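Local atomic coordinates of unique short US2 glycoprotein (PDB entry 1IM3), a protein that helps human cytomegalovirus evade cytotoxic T lymphocytes by redirecting newly made MHC class I heavy chains from the endoplasmic reticulum to the cytosol for proteasomal destruction. Residues D[36-40]-D[41-45]. Sequence-based numbering, arbitrary orientation.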
ATOM      1  N   ALA D  36      13.385 -18.751   1.241  1.00 39.89           N
ATOM      2  CA  ALA D  36      13.464 -20.202   1.233  1.00 43.60           C
ATOM      3  C   ALA D  36      12.569 -20.603   0.067  1.00 47.27           C
ATOM      4  O   ALA D  36      11.480 -20.053  -0.114  1.00 47.54           O
ATOM      5  CB  ALA D  36      12.919 -20.788   2.516  1.00 40.88           C
ATOM      6  N   ASP D  37      13.027 -21.531  -0.755  1.00 50.15           N
ATOM      7  CA  ASP D  37      12.187 -21.975  -1.859  1.00 54.92           C
ATOM      8  C   ASP D  37      11.791 -23.416  -1.585  1.00 55.80           C
ATOM      9  O   ASP D  37      12.657 -24.288  -1.474  1.00 55.03           O
ATOM     10  CB  ASP D  37      12.922 -21.914  -3.187  1.00 56.01           C
ATOM     11  CG  ASP D  37      11.996 -22.130  -4.361  1.00 58.52           C
ATOM     12  OD1 ASP D  37      10.954 -22.803  -4.183  1.00 59.73           O
ATOM     13  OD2 ASP D  37      12.307 -21.638  -5.465  1.00 57.38           O
ATOM     14  N   TYR D  38      10.487 -23.656  -1.464  1.00 58.04           N
ATOM     15  CA  TYR D  38       9.978 -24.999  -1.191  1.00 60.78           C
ATOM     16  C   TYR D  38       9.521 -25.659  -2.482  1.00 62.13           C
ATOM     17  O   TYR D  38       8.702 -26.576  -2.475  1.00 62.53           O
ATOM     18  CB  TYR D  38       8.809 -24.936  -0.201  1.00 59.33           C
ATOM     19  CG  TYR D  38       9.154 -24.244   1.095  1.00 58.40           C
ATOM     20  CD1 TYR D  38      10.359 -24.504   1.745  1.00 57.63           C
ATOM     21  CD2 TYR D  38       8.260 -23.358   1.689  1.00 56.61           C
ATOM     22  CE1 TYR D  38      10.664 -23.901   2.954  1.00 57.35           C
ATOM     23  CE2 TYR D  38       8.554 -22.752   2.894  1.00 57.08           C
ATOM     24  CZ  TYR D  38       9.758 -23.029   3.524  1.00 57.91           C
ATOM     25  OH  TYR D  38      10.047 -22.442   4.732  1.00 58.70           O
ATOM     26  N   GLY D  39      10.070 -25.187  -3.594  1.00 63.74           N
ATOM     27  CA  GLY D  39       9.705 -25.729  -4.884  1.00 64.59           C
ATOM     28  C   GLY D  39       8.423 -25.068  -5.337  1.00 65.67           C
ATOM     29  O   GLY D  39       7.339 -25.620  -5.155  1.00 66.27           O
ATOM     30  N   GLY D  40       8.540 -23.871  -5.906  1.00 66.09           N
ATOM     31  CA  GLY D  40       7.361 -23.162  -6.374  1.00 66.81           C
ATOM     32  C   GLY D  40       6.875 -22.073  -5.433  1.00 67.69           C
ATOM     33  O   GLY D  40       6.630 -20.940  -5.857  1.00 69.14           O
ATOM     34  N   VAL D  41       6.708 -22.409  -4.159  1.00 66.67           N
ATOM     35  CA  VAL D  41       6.259 -21.434  -3.174  1.00 65.21           C
ATOM     36  C   VAL D  41       7.284 -21.376  -2.049  1.00 63.90           C
ATOM     37  O   VAL D  41       7.977 -22.370  -1.772  1.00 64.32           O
ATOM     38  CB  VAL D  41       4.867 -21.804  -2.580  1.00 66.38           C
ATOM     39  CG1 VAL D  41       4.965 -23.089  -1.759  1.00 65.44           C
ATOM     40  CG2 VAL D  41       4.337 -20.641  -1.720  1.00 66.59           C
ATOM     41  N   GLY D  42       7.389 -20.213  -1.409  1.00 60.47           N
ATOM     42  CA  GLY D  42       8.344 -20.074  -0.329  1.00 57.18           C
ATOM     43  C   GLY D  42       7.972 -19.021   0.684  1.00 53.80           C
ATOM     44  O   GLY D  42       6.801 -18.712   0.880  1.00 53.39           O
ATOM     45  N   GLU D  43       8.986 -18.489   1.349  1.00 50.48           N
ATOM     46  CA  GLU D  43       8.783 -17.449   2.334  1.00 46.82           C
ATOM     47  C   GLU D  43      10.111 -16.797   2.635  1.00 42.94           C
ATOM     48  O   GLU D  43      11.178 -17.352   2.376  1.00 39.02           O
ATOM     49  CB  GLU D  43       8.177 -18.011   3.620  1.00 47.45           C
ATOM     50  CG  GLU D  43       8.929 -19.176   4.203  1.00 50.28           C
ATOM     51  CD  GLU D  43       8.408 -19.558   5.568  1.00 52.32           C
ATOM     52  OE1 GLU D  43       8.441 -20.757   5.902  1.00 53.01           O
ATOM     53  OE2 GLU D  43       7.975 -18.653   6.310  1.00 55.23           O
ATOM     54  N   ASN D  44      10.030 -15.600   3.181  1.00 40.55           N
ATOM     55  CA  ASN D  44      11.212 -14.852   3.520  1.00 37.49           C
ATOM     56  C   ASN D  44      11.952 -15.469   4.693  1.00 34.74           C
ATOM     57  O   ASN D  44      11.339 -16.030   5.595  1.00 32.45           O
ATOM     58  CB  ASN D  44      10.808 -13.404   3.818  1.00 36.89           C
ATOM     59  CG  ASN D  44      10.470 -12.635   2.560  1.00 35.31           C
ATOM     60  OD1 ASN D  44      10.890 -13.006   1.465  1.00 37.23           O
ATOM     61  ND2 ASN D  44       9.721 -11.558   2.707  1.00 36.09           N
ATOM     62  N   LEU D  45      13.277 -15.375   4.649  1.00 33.82           N
ATOM     63  CA  LEU D  45      14.117 -15.860   5.712  1.00 31.70           C
ATOM     64  C   LEU D  45      14.676 -14.630   6.384  1.00 31.43           C
ATOM     65  O   LEU D  45      14.863 -13.585   5.764  1.00 29.30           O
ATOM     66  CB  LEU D  45      15.264 -16.676   5.179  1.00 33.04           C
ATOM     67  CG  LEU D  45      14.856 -18.028   4.586  1.00 34.12           C
ATOM     68  CD1 LEU D  45      16.066 -18.680   3.901  1.00 33.39           C
ATOM     69  CD2 LEU D  45      14.305 -18.937   5.704  1.00 31.04           C
TER
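Tyr-38 bridges its own beta hairpin: its hydroxyl donates a 2.6 Å hydrogen bond from OH to OE1 of Glu-43, five residues on. The hairpin joins strands 30-37 and 42-44 of the immunoglobulin-like lumenal domain, and 42-44 is an outermost strand of its sheet within the chain. OE1 lies at the ring edge, in the ring plane, and is met on its anti side. Ring and carboxylate planes stand 72° apart. Glu-43 CG sits between its backbone N and carbonyl carbon (chi1 53°), and the extended chain beyond carries the carboxylate to the phenol. Both side chains also touch Met-70.

The two strands pair antiparallel. Ala-36 and Glu-43 form a hydrogen-bonded pair, with Ala-36 N 2.8 Å from Glu-43 O and a longer return bond from Glu-43 N to Ala-36 O. Asp-37 faces Gly-42 as a non-hydrogen-bonded pair. Here the strands come close, and Gly-42 CA makes a CA-H...O contact of 3.1 Å with Ala-36 O. Gly-42 has no side chain to collide with that oxygen. Tyr-38 N closes the turn on Val-41 O at 2.8 Å.

Asp-37 shapes the turn through an Asx turn: OD1 accepts from Gly-39 N at 2.6 Å and, weakly, from Gly-40 N. Val-41 and Asn-44 pack on basic side chains of the chain of another protein, so this hairpin is part of that interface. Leu-45 is buried. It touches Leu-76 of strand 75-82, and its CD2 meets Ala-36 CB at 3.9 Å.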